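Local coordinates for Exo-beta-1,3-galactanase (PDB 5FLW), which probably cleaves terminal galactose from beta-1,3-linked galactan chains, acting as an exo-hydrolase of glycoside hydrolase family 43, at residues Gln19-Gly24 and Glu37-Gly42; Gly93-Tyr98 and Asp117-Pro122; Thr127-Arg132 and Tyr169-Glu174; Leu199-Gly204 and Tyr217-Asp222. All blocks are in the same frame, centred on the assembly; numbering follows the deposited sequence. Where two conformers were deposited one is given.

In the fold
The five four-stranded antiparallel sheets are consistent with the five-bladed beta-propeller of family 43, and the four contacts follow one another along the chain without nesting or crossing. Contact 1 joins the loop entering strand 24-28 to the loop leaving strand 31-37, beside the first sheet. Contact 2 packs the loop after strand 110-116 on the start of strand 95-102, in the second sheet. Contact 3 spans two sheets, from the outermost strand 124-129 to strand 172-179. Contact 4 is a hairpin in the fourth sheet. Contacts 2 and 3 touch through Y98 and V96 against Y169 and L170, whereas contacts 1 and 4 lie on opposite sides of the chain's centre.

Contact 1 of 4, residues Gln19-Gly24 and Glu37-Gly42; sequences QLHGIG and ENKVNG
Q19 OE1 accepts the backbone N-H of K39 at 2.9 Å (N to OE1), with an N-H...O angle of 159°. The donor stands above the amide carbonyl plane, 44° out of it, so this bond does not use an in-plane lone pair. The same oxygen lies 3.0 Å from H21 NE2, at the edge of the imidazole, and NE2 has a hydrogen bond to the carbonyl of G274. A bend at chi2 (-63°) turns the amide toward K39 and V40: CG passes 3.5 Å from N38 OD1, and NE2 reaches V40 CG1 at 3.4 Å. An alanine in place of Q19 would leave K39 N without this acceptor and would probably open a gap beside N38 and V40.

The second link is between backbones. E37 N donates to H21 O over 2.9 Å in an essentially straight bond that lies in the carbonyl plane. E37 O lies at the imidazole edge, near its plane, 3.3 Å from H21 CD2, while the aliphatic part of K39 approaches that ring obliquely. Beyond it the lysine chain bends twice and carries NZ back to E37 OE1 at 2.8 Å, a salt bridge formed inside 37-42; E37 OE2 is held by R83 N.

Among the buried side chains, Q19 OE1, H21 NE2 and both E37 carboxylate oxygens have polar partners. In this largely buried joint between two loops, the glutamate's charge is probably offset by K39, and the glutamine amide ties the incoming chain to the K39-G42 type I turn.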
loop_
_atom_site.group_PDB
_atom_site.type_symbol
_atom_site.label_atom_id
_atom_site.label_comp_id
_atom_site.label_asym_id
_atom_site.label_seq_id
_atom_site.Cartn_x
_atom_site.Cartn_y
_atom_site.Cartn_z
ATOM N N GLN A 19 14.472 -0.065 2.193
ATOM C CA GLN A 19 13.545 -1.168 1.922
ATOM C C GLN A 19 12.118 -0.623 1.719
ATOM O O GLN A 19 11.167 -0.906 2.464
ATOM C CB GLN A 19 13.643 -2.214 3.034
ATOM C CG GLN A 19 15.013 -2.956 3.156
ATOM C CD GLN A 19 15.376 -3.784 1.921
ATOM O OE1 GLN A 19 14.591 -4.589 1.442
ATOM N NE2 GLN A 19 16.584 -3.560 1.390
ATOM N N LEU A 20 11.977 0.188 0.675
ATOM C CA LEU A 20 10.700 0.837 0.370
ATOM C C LEU A 20 9.873 -0.059 -0.566
ATOM O O LEU A 20 9.533 0.318 -1.697
ATOM C CB LEU A 20 10.922 2.238 -0.214
ATOM C CG LEU A 20 11.524 3.238 0.781
ATOM C CD1 LEU A 20 12.116 4.443 0.068
ATOM C CD2 LEU A 20 10.521 3.675 1.882
ATOM N N HIS A 21 9.546 -1.260 -0.063
ATOM C CA HIS A 21 8.865 -2.295 -0.836
ATOM C C HIS A 21 7.483 -2.547 -0.243
ATOM O O HIS A 21 7.350 -2.774 0.971
ATOM C CB HIS A 21 9.631 -3.611 -0.803
ATOM C CG HIS A 21 11.093 -3.473 -1.072
ATOM N ND1 HIS A 21 11.586 -2.990 -2.272
ATOM C CD2 HIS A 21 12.170 -3.806 -0.317
ATOM C CE1 HIS A 21 12.907 -2.989 -2.218
ATOM N NE2 HIS A 21 13.289 -3.501 -1.051
ATOM N N GLY A 22 6.465 -2.516 -1.104
ATOM C CA GLY A 22 5.089 -2.706 -0.665
ATOM C C GLY A 22 4.646 -1.711 0.389
ATOM O O GLY A 22 3.895 -2.080 1.290
ATOM N N ILE A 23 5.060 -0.429 0.269
ATOM C CA ILE A 23 4.990 0.478 1.422
ATOM C C ILE A 23 3.571 0.954 1.727
ATOM O O ILE A 23 2.695 1.080 0.846
ATOM C CB ILE A 23 5.944 1.693 1.324
ATOM C CG1 ILE A 23 5.503 2.673 0.228
ATOM C CG2 ILE A 23 7.359 1.237 1.173
ATOM C CD1 ILE A 23 6.367 3.925 0.147
ATOM N N GLY A 24 3.368 1.275 3.010
ATOM C CA GLY A 24 2.365 2.236 3.408
ATOM C C GLY A 24 3.052 3.571 3.641
ATOM O O GLY A 24 4.245 3.622 3.990
ATOM N N GLU A 37 8.472 -3.475 3.502
ATOM C CA GLU A 37 8.936 -4.846 3.730
ATOM C C GLU A 37 10.462 -4.888 3.738
ATOM O O GLU A 37 11.094 -4.519 2.753
ATOM C CB GLU A 37 8.409 -5.753 2.620
ATOM C CG GLU A 37 6.890 -5.758 2.485
ATOM C CD GLU A 37 6.382 -6.451 1.221
ATOM O OE1 GLU A 37 7.164 -7.122 0.513
ATOM O OE2 GLU A 37 5.186 -6.267 0.885
ATOM N N ASN A 38 11.067 -5.379 4.826
ATOM C CA ASN A 38 12.501 -5.660 4.812
ATOM C C ASN A 38 12.725 -6.947 4.012
ATOM O O ASN A 38 12.284 -8.027 4.435
ATOM C CB ASN A 38 12.997 -5.856 6.238
ATOM C CG ASN A 38 14.505 -6.056 6.309
ATOM O OD1 ASN A 38 15.214 -5.723 5.368
ATOM N ND2 ASN A 38 15.000 -6.598 7.435
ATOM N N LYS A 39 13.406 -6.852 2.856
ATOM C CA LYS A 39 13.584 -8.017 1.991
ATOM C C LYS A 39 15.054 -8.311 1.681
ATOM O O LYS A 39 15.351 -8.949 0.660
ATOM C CB LYS A 39 12.737 -7.930 0.707
ATOM C CG LYS A 39 11.314 -7.459 0.943
ATOM C CD LYS A 39 10.388 -7.604 -0.284
ATOM C CE LYS A 39 9.830 -9.022 -0.396
ATOM N NZ LYS A 39 8.933 -9.338 0.769
ATOM N N VAL A 40 15.973 -7.886 2.564
ATOM C CA VAL A 40 17.409 -8.000 2.276
ATOM C C VAL A 40 17.824 -9.438 2.016
ATOM O O VAL A 40 18.753 -9.692 1.238
ATOM C CB VAL A 40 18.283 -7.371 3.379
ATOM C CG1 VAL A 40 18.209 -5.858 3.346
ATOM C CG2 VAL A 40 17.910 -7.937 4.747
ATOM N N ASN A 41 17.162 -10.395 2.655
ATOM C CA ASN A 41 17.502 -11.799 2.515
ATOM C C ASN A 41 16.360 -12.627 1.917
ATOM O O ASN A 41 16.224 -13.813 2.234
ATOM C CB ASN A 41 17.991 -12.358 3.852
ATOM C CG ASN A 41 19.340 -11.735 4.292
ATOM O OD1 ASN A 41 20.327 -11.764 3.542
ATOM N ND2 ASN A 41 19.373 -11.141 5.492
ATOM N N GLY A 42 15.528 -12.021 1.050
ATOM C CA GLY A 42 14.554 -12.799 0.292
ATOM C C GLY A 42 13.109 -12.577 0.721
ATOM O O GLY A 42 12.779 -11.524 1.276
#

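Contact 2 of 4, residues Gly93-Tyr98 and Asp117-Pro122; sequences GKYVMY and DAPTGP
The Y95 ring and the P119 pyrrolidine lie side by side and point the same way, with the proline over one face of the phenol. P119 CD stands 3.8 Å from the centroid of the Y95 ring and 22° off its normal, which defines a CH-pi contact; it is 3.6 Å from both Y95 CE1 and CZ. The ring edge meets D117 O, near the ring plane and 3.6 Å from Y95 CE1.

K94 and D117 form a second pair of side chains running alongside each other. A bend at chi2 (-51°) turns the lysine chain toward the aspartate, and NZ meets D117 OD1 at 2.6 Å in a salt bridge. The ammonium comes from above the carboxylate plane, 45° out of it. Between the two pairs a water donates to both G93 O and D117 O, each 2.7 Å from the water oxygen.

Y95 also stacks on H88 and meets F28 edge-to-face, and Y35 OH hydrogen-bonds P119 O in the A118-G121 type I turn. The loop after strand 110-116 is thus held to the start of strand 95-102 by an aromatic-proline face, a water bridge and, at the surface, an ion pair whose strength solvent would probably moderate.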
loop_
_atom_site.group_PDB
_atom_site.type_symbol
_atom_site.label_atom_id
_atom_site.label_comp_id
_atom_site.label_asym_id
_atom_site.label_seq_id
_atom_site.Cartn_x
_atom_site.Cartn_y
_atom_site.Cartn_z
ATOM N N GLY A 93 -5.789 7.463 19.922
ATOM C CA GLY A 93 -4.465 8.026 19.755
ATOM C C GLY A 93 -3.372 7.022 19.431
ATOM O O GLY A 93 -2.198 7.416 19.319
ATOM N N LYS A 94 -3.696 5.737 19.330
ATOM C CA LYS A 94 -2.679 4.742 19.024
ATOM C C LYS A 94 -2.380 4.708 17.522
ATOM O O LYS A 94 -3.183 5.131 16.676
ATOM C CB LYS A 94 -3.118 3.347 19.498
ATOM C CG LYS A 94 -3.452 3.262 20.985
ATOM C CD LYS A 94 -2.315 3.845 21.835
ATOM C CE LYS A 94 -2.566 3.649 23.331
ATOM N NZ LYS A 94 -1.580 4.411 24.171
ATOM N N TYR A 95 -1.199 4.198 17.203
ATOM C CA TYR A 95 -0.828 3.879 15.832
ATOM C C TYR A 95 -1.003 2.374 15.630
ATOM O O TYR A 95 -0.382 1.573 16.338
ATOM C CB TYR A 95 0.618 4.306 15.588
ATOM C CG TYR A 95 0.761 5.810 15.704
ATOM C CD1 TYR A 95 0.973 6.426 16.945
ATOM C CD2 TYR A 95 0.616 6.636 14.566
ATOM C CE1 TYR A 95 1.070 7.802 17.035
ATOM C CE2 TYR A 95 0.719 8.007 14.660
ATOM C CZ TYR A 95 0.947 8.578 15.890
ATOM O OH TYR A 95 1.046 9.942 16.004
ATOM N N VAL A 96 -1.873 1.992 14.692
ATOM C CA VAL A 96 -2.196 0.592 14.439
ATOM C C VAL A 96 -1.588 0.201 13.100
ATOM O O VAL A 96 -1.784 0.893 12.089
ATOM C CB VAL A 96 -3.712 0.324 14.470
ATOM C CG1 VAL A 96 -3.966 -1.158 14.332
ATOM C CG2 VAL A 96 -4.365 0.912 15.729
ATOM N N MET A 97 -0.844 -0.903 13.098
ATOM C CA MET A 97 -0.260 -1.461 11.897
ATOM C C MET A 97 -1.030 -2.712 11.464
ATOM O O MET A 97 -1.433 -3.534 12.304
ATOM C CB MET A 97 1.211 -1.804 12.118
ATOM C CG MET A 97 1.898 -2.358 10.885
ATOM S SD MET A 97 3.689 -2.675 11.135
ATOM C CE MET A 97 4.317 -0.996 11.230
ATOM N N TYR A 98 -1.250 -2.823 10.144
ATOM C CA TYR A 98 -1.888 -3.966 9.494
ATOM C C TYR A 98 -0.875 -4.609 8.555
ATOM O O TYR A 98 -0.057 -3.911 7.950
ATOM C CB TYR A 98 -3.136 -3.521 8.702
ATOM C CG TYR A 98 -3.991 -2.585 9.522
ATOM C CD1 TYR A 98 -4.918 -3.088 10.443
ATOM C CD2 TYR A 98 -3.832 -1.201 9.423
ATOM C CE1 TYR A 98 -5.687 -2.224 11.241
ATOM C CE2 TYR A 98 -4.568 -0.333 10.216
ATOM C CZ TYR A 98 -5.502 -0.845 11.125
ATOM O OH TYR A 98 -6.245 0.004 11.908
ATOM N N ASP A 117 2.441 3.212 20.547
ATOM C CA ASP A 117 2.118 4.553 21.050
ATOM C C ASP A 117 2.689 5.679 20.206
ATOM O O ASP A 117 2.237 6.821 20.340
ATOM C CB ASP A 117 2.653 4.772 22.466
ATOM C CG ASP A 117 1.945 3.903 23.491
ATOM O OD1 ASP A 117 0.753 3.549 23.290
ATOM O OD2 ASP A 117 2.595 3.576 24.502
ATOM N N ALA A 118 3.678 5.395 19.365
ATOM C CA ALA A 118 4.361 6.372 18.529
ATOM C C ALA A 118 4.463 5.805 17.110
ATOM O O ALA A 118 4.451 4.576 16.944
ATOM C CB ALA A 118 5.765 6.658 19.083
ATOM N N PRO A 119 4.537 6.666 16.080
ATOM C CA PRO A 119 4.608 6.140 14.699
ATOM C C PRO A 119 5.899 5.396 14.377
ATOM O O PRO A 119 5.928 4.643 13.384
ATOM C CB PRO A 119 4.447 7.401 13.830
ATOM C CG PRO A 119 4.944 8.520 14.683
ATOM C CD PRO A 119 4.510 8.141 16.103
ATOM N N THR A 120 6.939 5.531 15.198
ATOM C CA THR A 120 8.173 4.784 15.004
ATOM C C THR A 120 8.244 3.546 15.876
ATOM O O THR A 120 9.331 2.970 16.019
ATOM C CB THR A 120 9.387 5.685 15.243
ATOM O OG1 THR A 120 9.293 6.271 16.550
ATOM C CG2 THR A 120 9.442 6.799 14.170
ATOM N N GLY A 121 7.120 3.118 16.454
ATOM C CA GLY A 121 7.084 1.897 17.226
ATOM C C GLY A 121 7.778 1.996 18.574
ATOM O O GLY A 121 7.918 3.084 19.124
ATOM N N PRO A 122 8.203 0.849 19.135
ATOM C CA PRO A 122 8.004 -0.510 18.600
ATOM C C PRO A 122 6.531 -0.910 18.544
ATOM O O PRO A 122 5.762 -0.539 19.429
ATOM C CB PRO A 122 8.759 -1.401 19.600
ATOM C CG PRO A 122 8.771 -0.603 20.869
ATOM C CD PRO A 122 8.901 0.842 20.438
HETATM O O HOH W 1 -0.275 7.305 21.281
#

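Contact 3 of 4, residues Thr127-Arg132 and Tyr169-Glu174; sequences TTITWR and YLTIVE
W131 sets its indole against I172 because CG is anti to the backbone N (chi1 -180°) and chi2 is -104°, which carries the six-membered ring to the facing strand. I129 is turned differently: CG1 lies between its own N and carbonyl carbon (chi1 75°), and the extended chi2 sends CD1 forward.

Two branches of I172 receive these groups. CG2 meets W131 CE3 at 3.5 Å, approaching the ring obliquely, and CD1 touches I129 CD1 at 4.1 Å. I172 O lies in the plane of the indole at its edge, 3.5 Å from W131 CZ3, while E174 C sits over one face. At the other end I129 CD1 comes within 4.0 Å of T171 OG1.

No direct hydrogen bond crosses the contact. A water provides the polar link, lying 2.7 Å from T127 OG1 and donating to L170 O over the same distance. Replacing W131 by an alanine would remove the indole and is likely to open a gap beside I172 CG2 and the V173-E174 backbone.

The indole also meets the ring of Y163, on strand 159-165, the strand that pairs with 172-179. There V173 and E174 both face R164 in a classic beta bulge. I129, at the end of strand 124-129, and W131, just beyond it, meet strand 172-179; both strands are outermost in their sheets, which the contact joins.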
loop_
_atom_site.group_PDB
_atom_site.type_symbol
_atom_site.label_atom_id
_atom_site.label_comp_id
_atom_site.label_asym_id
_atom_site.label_seq_id
_atom_site.Cartn_x
_atom_site.Cartn_y
_atom_site.Cartn_z
ATOM N N THR A 127 -3.072 -9.657 17.011
ATOM C CA THR A 127 -4.004 -10.645 16.481
ATOM C C THR A 127 -3.695 -10.960 15.014
ATOM O O THR A 127 -3.019 -10.197 14.304
ATOM C CB THR A 127 -5.465 -10.092 16.519
ATOM O OG1 THR A 127 -5.513 -8.826 15.830
ATOM C CG2 THR A 127 -6.013 -9.958 17.961
ATOM N N THR A 128 -4.236 -12.086 14.541
ATOM C CA THR A 128 -4.513 -12.243 13.119
ATOM C C THR A 128 -6.025 -12.370 12.985
ATOM O O THR A 128 -6.688 -12.929 13.868
ATOM C CB THR A 128 -3.783 -13.402 12.418
ATOM O OG1 THR A 128 -4.318 -14.644 12.883
ATOM C CG2 THR A 128 -2.295 -13.346 12.666
ATOM N N ILE A 129 -6.580 -11.760 11.919
ATOM C CA ILE A 129 -8.020 -11.698 11.733
ATOM C C ILE A 129 -8.367 -11.937 10.269
ATOM O O ILE A 129 -7.551 -11.727 9.364
ATOM C CB ILE A 129 -8.609 -10.333 12.199
ATOM C CG1 ILE A 129 -8.309 -9.192 11.201
ATOM C CG2 ILE A 129 -8.141 -9.997 13.666
ATOM C CD1 ILE A 129 -8.883 -7.810 11.629
ATOM N N THR A 130 -9.614 -12.361 10.053
ATOM C CA THR A 130 -10.248 -12.389 8.737
ATOM C C THR A 130 -11.664 -11.860 8.923
ATOM O O THR A 130 -12.178 -11.833 10.039
ATOM C CB THR A 130 -10.352 -13.815 8.118
ATOM O OG1 THR A 130 -11.410 -14.539 8.753
ATOM C CG2 THR A 130 -9.077 -14.598 8.274
ATOM N N TRP A 131 -12.295 -11.435 7.820
ATOM C CA TRP A 131 -13.742 -11.211 7.805
ATOM C C TRP A 131 -14.406 -12.523 7.388
ATOM O O TRP A 131 -14.180 -13.004 6.274
ATOM C CB TRP A 131 -14.106 -10.085 6.835
ATOM C CG TRP A 131 -15.580 -9.788 6.771
ATOM C CD1 TRP A 131 -16.452 -10.142 5.773
ATOM C CD2 TRP A 131 -16.359 -9.056 7.737
ATOM N NE1 TRP A 131 -17.723 -9.671 6.057
ATOM C CE2 TRP A 131 -17.688 -8.995 7.254
ATOM C CE3 TRP A 131 -16.058 -8.440 8.946
ATOM C CZ2 TRP A 131 -18.713 -8.349 7.958
ATOM C CZ3 TRP A 131 -17.079 -7.802 9.647
ATOM C CH2 TRP A 131 -18.389 -7.771 9.157
ATOM N N ARG A 132 -15.187 -13.131 8.293
ATOM C CA ARG A 132 -16.016 -14.300 7.977
ATOM C C ARG A 132 -15.219 -15.545 7.561
ATOM O O ARG A 132 -15.801 -16.490 6.995
ATOM C CB ARG A 132 -17.085 -13.961 6.939
ATOM C CG ARG A 132 -18.102 -13.007 7.496
ATOM C CD ARG A 132 -19.154 -12.632 6.483
ATOM N NE ARG A 132 -19.970 -13.762 6.055
ATOM C CZ ARG A 132 -21.071 -14.180 6.677
ATOM N NH1 ARG A 132 -21.489 -13.577 7.798
ATOM N NH2 ARG A 132 -21.761 -15.213 6.195
ATOM N N TYR A 169 -9.914 0.912 15.763
ATOM C CA TYR A 169 -9.084 0.532 14.624
ATOM C C TYR A 169 -8.479 -0.874 14.735
ATOM O O TYR A 169 -7.617 -1.221 13.912
ATOM C CB TYR A 169 -7.995 1.578 14.337
ATOM C CG TYR A 169 -8.435 2.806 13.553
ATOM C CD1 TYR A 169 -9.776 3.200 13.483
ATOM C CD2 TYR A 169 -7.496 3.570 12.853
ATOM C CE1 TYR A 169 -10.162 4.336 12.746
ATOM C CE2 TYR A 169 -7.868 4.698 12.123
ATOM C CZ TYR A 169 -9.186 5.082 12.068
ATOM O OH TYR A 169 -9.532 6.209 11.321
ATOM N N LEU A 170 -8.927 -1.720 15.685
ATOM C CA LEU A 170 -8.275 -3.013 15.936
ATOM C C LEU A 170 -8.936 -4.191 15.216
ATOM O O LEU A 170 -8.336 -5.276 15.145
ATOM C CB LEU A 170 -8.242 -3.331 17.433
ATOM C CG LEU A 170 -7.512 -2.318 18.318
ATOM C CD1 LEU A 170 -7.607 -2.766 19.759
ATOM C CD2 LEU A 170 -6.083 -2.164 17.883
ATOM N N THR A 171 -10.156 -4.003 14.696
ATOM C CA THR A 171 -10.845 -5.060 13.962
ATOM C C THR A 171 -11.807 -4.435 12.945
ATOM O O THR A 171 -11.895 -3.212 12.820
ATOM C CB THR A 171 -11.505 -6.064 14.914
ATOM O OG1 THR A 171 -11.881 -7.216 14.155
ATOM C CG2 THR A 171 -12.727 -5.453 15.605
ATOM N N ILE A 172 -12.501 -5.304 12.191
ATOM C CA ILE A 172 -13.375 -4.934 11.078
ATOM C C ILE A 172 -14.829 -5.112 11.502
ATOM O O ILE A 172 -15.182 -6.127 12.116
ATOM C CB ILE A 172 -13.078 -5.858 9.889
ATOM C CG1 ILE A 172 -11.635 -5.691 9.434
ATOM C CG2 ILE A 172 -14.068 -5.626 8.738
ATOM C CD1 ILE A 172 -11.249 -6.834 8.453
ATOM N N VAL A 173 -15.671 -4.140 11.147
ATOM C CA VAL A 173 -17.078 -4.145 11.537
ATOM C C VAL A 173 -18.034 -4.096 10.347
ATOM O O VAL A 173 -19.247 -4.270 10.545
ATOM C CB VAL A 173 -17.420 -3.028 12.564
ATOM C CG1 VAL A 173 -16.556 -3.140 13.845
ATOM C CG2 VAL A 173 -17.315 -1.641 11.950
ATOM N N GLU A 174 -17.545 -3.889 9.120
ATOM C CA GLU A 174 -18.451 -3.810 7.982
ATOM C C GLU A 174 -17.729 -4.152 6.685
ATOM O O GLU A 174 -16.613 -3.686 6.443
ATOM C CB GLU A 174 -19.096 -2.422 7.856
ATOM C CG GLU A 174 -20.157 -2.361 6.779
ATOM C CD GLU A 174 -20.543 -0.952 6.407
ATOM O OE1 GLU A 174 -20.149 -0.009 7.133
ATOM O OE2 GLU A 174 -21.236 -0.788 5.382
HETATM O O HOH W 2 -7.430 -7.197 16.859
#

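Contact 4 of 4, residues Leu199-Gly204 and Tyr217-Asp222; sequences LYYWFG and YSTATD
Strands 199-204 and 217-220 run antiparallel, their axes 4.6 Å apart at closest approach and 159° between N-to-C directions, as paired arms of a beta hairpin. Y200-A220 and W202-S218 are the hydrogen-bonded pairs, each with two reciprocal bonds: Y200 N to A220 O is 2.8 Å and A220 N to Y200 O is 3.2 Å, while W202 N to S218 O and S218 N to W202 O are both 2.9 Å. Y201-T219 and F203-Y217 are the non-hydrogen-bonded pairs, where CA-H...O contacts such as Y217 CA to W202 O, at 3.0 Å, add to the ladder.

The face bearing Y201, F203, Y217 and T219 is knit by CH-pi contacts. Y217 CB lies over the F203 ring, 4.0 Å from its centroid, and T219 CG2 over the Y201 ring, 4.2 Å from its centroid. The rings of F203 and Y217 are near parallel, 27° between planes, yet slid so far apart that they barely overlap. Chi1 of Y217 (75°) puts CG between N and carbonyl carbon, with the ring pointing the same way as F203.

At the hairpin's open end L199 CD1 fits against A220 O, 3.4 Å away, and L199 CD2 packs on T219. On the face of Y200, W202, S218 and A220, the Y200 ring turns its edge to the A220 carbonyl, and W202 meets W227 and W230 edge-to-face. The hydroxyls of Y200, Y201 and Y217 bond D144, G288 and A290. The buried tyrosines thus have polar partners for their hydroxyls, and CH-pi contacts add to the backbone pairing.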
loop_
_atom_site.group_PDB
_atom_site.type_symbol
_atom_site.label_atom_id
_atom_site.label_comp_id
_atom_site.label_asym_id
_atom_site.label_seq_id
_atom_site.Cartn_x
_atom_site.Cartn_y
_atom_site.Cartn_z
ATOM N N LEU A 199 -14.867 12.853 -4.536
ATOM C CA LEU A 199 -14.810 11.653 -5.369
ATOM C C LEU A 199 -13.652 10.778 -4.891
ATOM O O LEU A 199 -12.532 11.273 -4.720
ATOM C CB LEU A 199 -14.587 12.009 -6.839
ATOM C CG LEU A 199 -14.804 10.891 -7.853
ATOM C CD1 LEU A 199 -16.286 10.572 -7.951
ATOM C CD2 LEU A 199 -14.255 11.258 -9.199
ATOM N N TYR A 200 -13.927 9.484 -4.681
ATOM C CA TYR A 200 -12.901 8.506 -4.308
ATOM C C TYR A 200 -12.287 7.905 -5.567
ATOM O O TYR A 200 -12.994 7.602 -6.534
ATOM C CB TYR A 200 -13.519 7.376 -3.482
ATOM C CG TYR A 200 -14.203 7.824 -2.203
ATOM C CD1 TYR A 200 -13.466 8.040 -1.041
ATOM C CD2 TYR A 200 -15.594 8.034 -2.160
ATOM C CE1 TYR A 200 -14.085 8.447 0.128
ATOM C CE2 TYR A 200 -16.223 8.444 -0.993
ATOM C CZ TYR A 200 -15.462 8.656 0.152
ATOM O OH TYR A 200 -16.072 9.058 1.328
ATOM N N TYR A 201 -10.967 7.747 -5.558
ATOM C CA TYR A 201 -10.241 7.113 -6.652
ATOM C C TYR A 201 -9.540 5.891 -6.067
ATOM O O TYR A 201 -8.793 6.016 -5.099
ATOM C CB TYR A 201 -9.201 8.055 -7.279
ATOM C CG TYR A 201 -9.747 9.337 -7.938
ATOM C CD1 TYR A 201 -10.326 10.350 -7.175
ATOM C CD2 TYR A 201 -9.620 9.543 -9.318
ATOM C CE1 TYR A 201 -10.809 11.528 -7.772
ATOM C CE2 TYR A 201 -10.090 10.705 -9.927
ATOM C CZ TYR A 201 -10.688 11.697 -9.151
ATOM O OH TYR A 201 -11.146 12.868 -9.748
ATOM N N TRP A 202 -9.796 4.723 -6.659
ATOM C CA TRP A 202 -9.310 3.431 -6.188
ATOM C C TRP A 202 -8.468 2.817 -7.302
ATOM O O TRP A 202 -8.984 2.537 -8.392
ATOM C CB TRP A 202 -10.531 2.554 -5.882
ATOM C CG TRP A 202 -10.320 1.153 -5.378
ATOM C CD1 TRP A 202 -9.134 0.477 -5.214
ATOM C CD2 TRP A 202 -11.359 0.236 -4.981
ATOM N NE1 TRP A 202 -9.376 -0.799 -4.737
ATOM C CE2 TRP A 202 -10.731 -0.969 -4.581
ATOM C CE3 TRP A 202 -12.761 0.325 -4.912
ATOM C CZ2 TRP A 202 -11.465 -2.086 -4.140
ATOM C CZ3 TRP A 202 -13.489 -0.779 -4.457
ATOM C CH2 TRP A 202 -12.834 -1.965 -4.064
ATOM N N PHE A 203 -7.179 2.595 -7.024
ATOM C CA PHE A 203 -6.225 2.033 -7.971
ATOM C C PHE A 203 -5.873 0.602 -7.574
ATOM O O PHE A 203 -5.859 0.263 -6.387
ATOM C CB PHE A 203 -4.927 2.857 -7.995
ATOM C CG PHE A 203 -5.137 4.314 -8.312
ATOM C CD1 PHE A 203 -5.600 5.202 -7.344
ATOM C CD2 PHE A 203 -4.869 4.806 -9.583
ATOM C CE1 PHE A 203 -5.799 6.564 -7.657
ATOM C CE2 PHE A 203 -5.063 6.169 -9.895
ATOM C CZ PHE A 203 -5.521 7.034 -8.928
ATOM N N GLY A 204 -5.547 -0.226 -8.576
ATOM C CA GLY A 204 -5.061 -1.570 -8.312
ATOM C C GLY A 204 -4.396 -2.170 -9.536
ATOM O O GLY A 204 -4.386 -1.579 -10.622
ATOM N N TYR A 217 -7.970 2.047 -12.478
ATOM C CA TYR A 217 -8.642 2.756 -11.395
ATOM C C TYR A 217 -10.155 2.822 -11.622
ATOM O O TYR A 217 -10.663 2.701 -12.752
ATOM C CB TYR A 217 -8.046 4.156 -11.164
ATOM C CG TYR A 217 -8.452 5.173 -12.216
ATOM C CD1 TYR A 217 -7.909 5.124 -13.506
ATOM C CD2 TYR A 217 -9.387 6.166 -11.935
ATOM C CE1 TYR A 217 -8.279 6.036 -14.495
ATOM C CE2 TYR A 217 -9.775 7.096 -12.922
ATOM C CZ TYR A 217 -9.213 7.028 -14.195
ATOM O OH TYR A 217 -9.582 7.952 -15.161
ATOM N N SER A 218 -10.872 3.038 -10.515
ATOM C CA SER A 218 -12.317 3.215 -10.503
ATOM C C SER A 218 -12.632 4.377 -9.570
ATOM O O SER A 218 -11.843 4.695 -8.677
ATOM C CB SER A 218 -13.004 1.922 -10.042
ATOM O OG SER A 218 -14.402 2.041 -9.982
ATOM N N THR A 219 -13.783 5.033 -9.798
ATOM C CA THR A 219 -14.215 6.167 -8.977
ATOM C C THR A 219 -15.628 5.930 -8.440
ATOM O O THR A 219 -16.410 5.144 -8.993
ATOM C CB THR A 219 -14.187 7.515 -9.737
ATOM O OG1 THR A 219 -15.106 7.457 -10.829
ATOM C CG2 THR A 219 -12.802 7.778 -10.298
ATOM N N ALA A 220 -15.934 6.612 -7.333
ATOM C CA ALA A 220 -17.249 6.544 -6.707
ATOM C C ALA A 220 -17.400 7.751 -5.794
ATOM O O ALA A 220 -16.410 8.330 -5.338
ATOM C CB ALA A 220 -17.456 5.234 -5.930
ATOM N N THR A 221 -18.655 8.136 -5.551
ATOM C CA THR A 221 -18.977 9.196 -4.606
ATOM C C THR A 221 -19.336 8.655 -3.227
ATOM O O THR A 221 -19.520 9.436 -2.283
ATOM C CB THR A 221 -20.134 10.042 -5.159
ATOM O OG1 THR A 221 -21.286 9.209 -5.296
ATOM C CG2 THR A 221 -19.799 10.568 -6.541
ATOM N N ASP A 222 -19.430 7.340 -3.090
ATOM C CA ASP A 222 -19.640 6.697 -1.806
ATOM C C ASP A 222 -18.791 5.439 -1.832
ATOM O O ASP A 222 -18.738 4.763 -2.861
ATOM C CB ASP A 222 -21.128 6.323 -1.642
ATOM C CG ASP A 222 -21.478 5.932 -0.219
ATOM O OD1 ASP A 222 -21.018 4.867 0.215
ATOM O OD2 ASP A 222 -22.174 6.703 0.472
#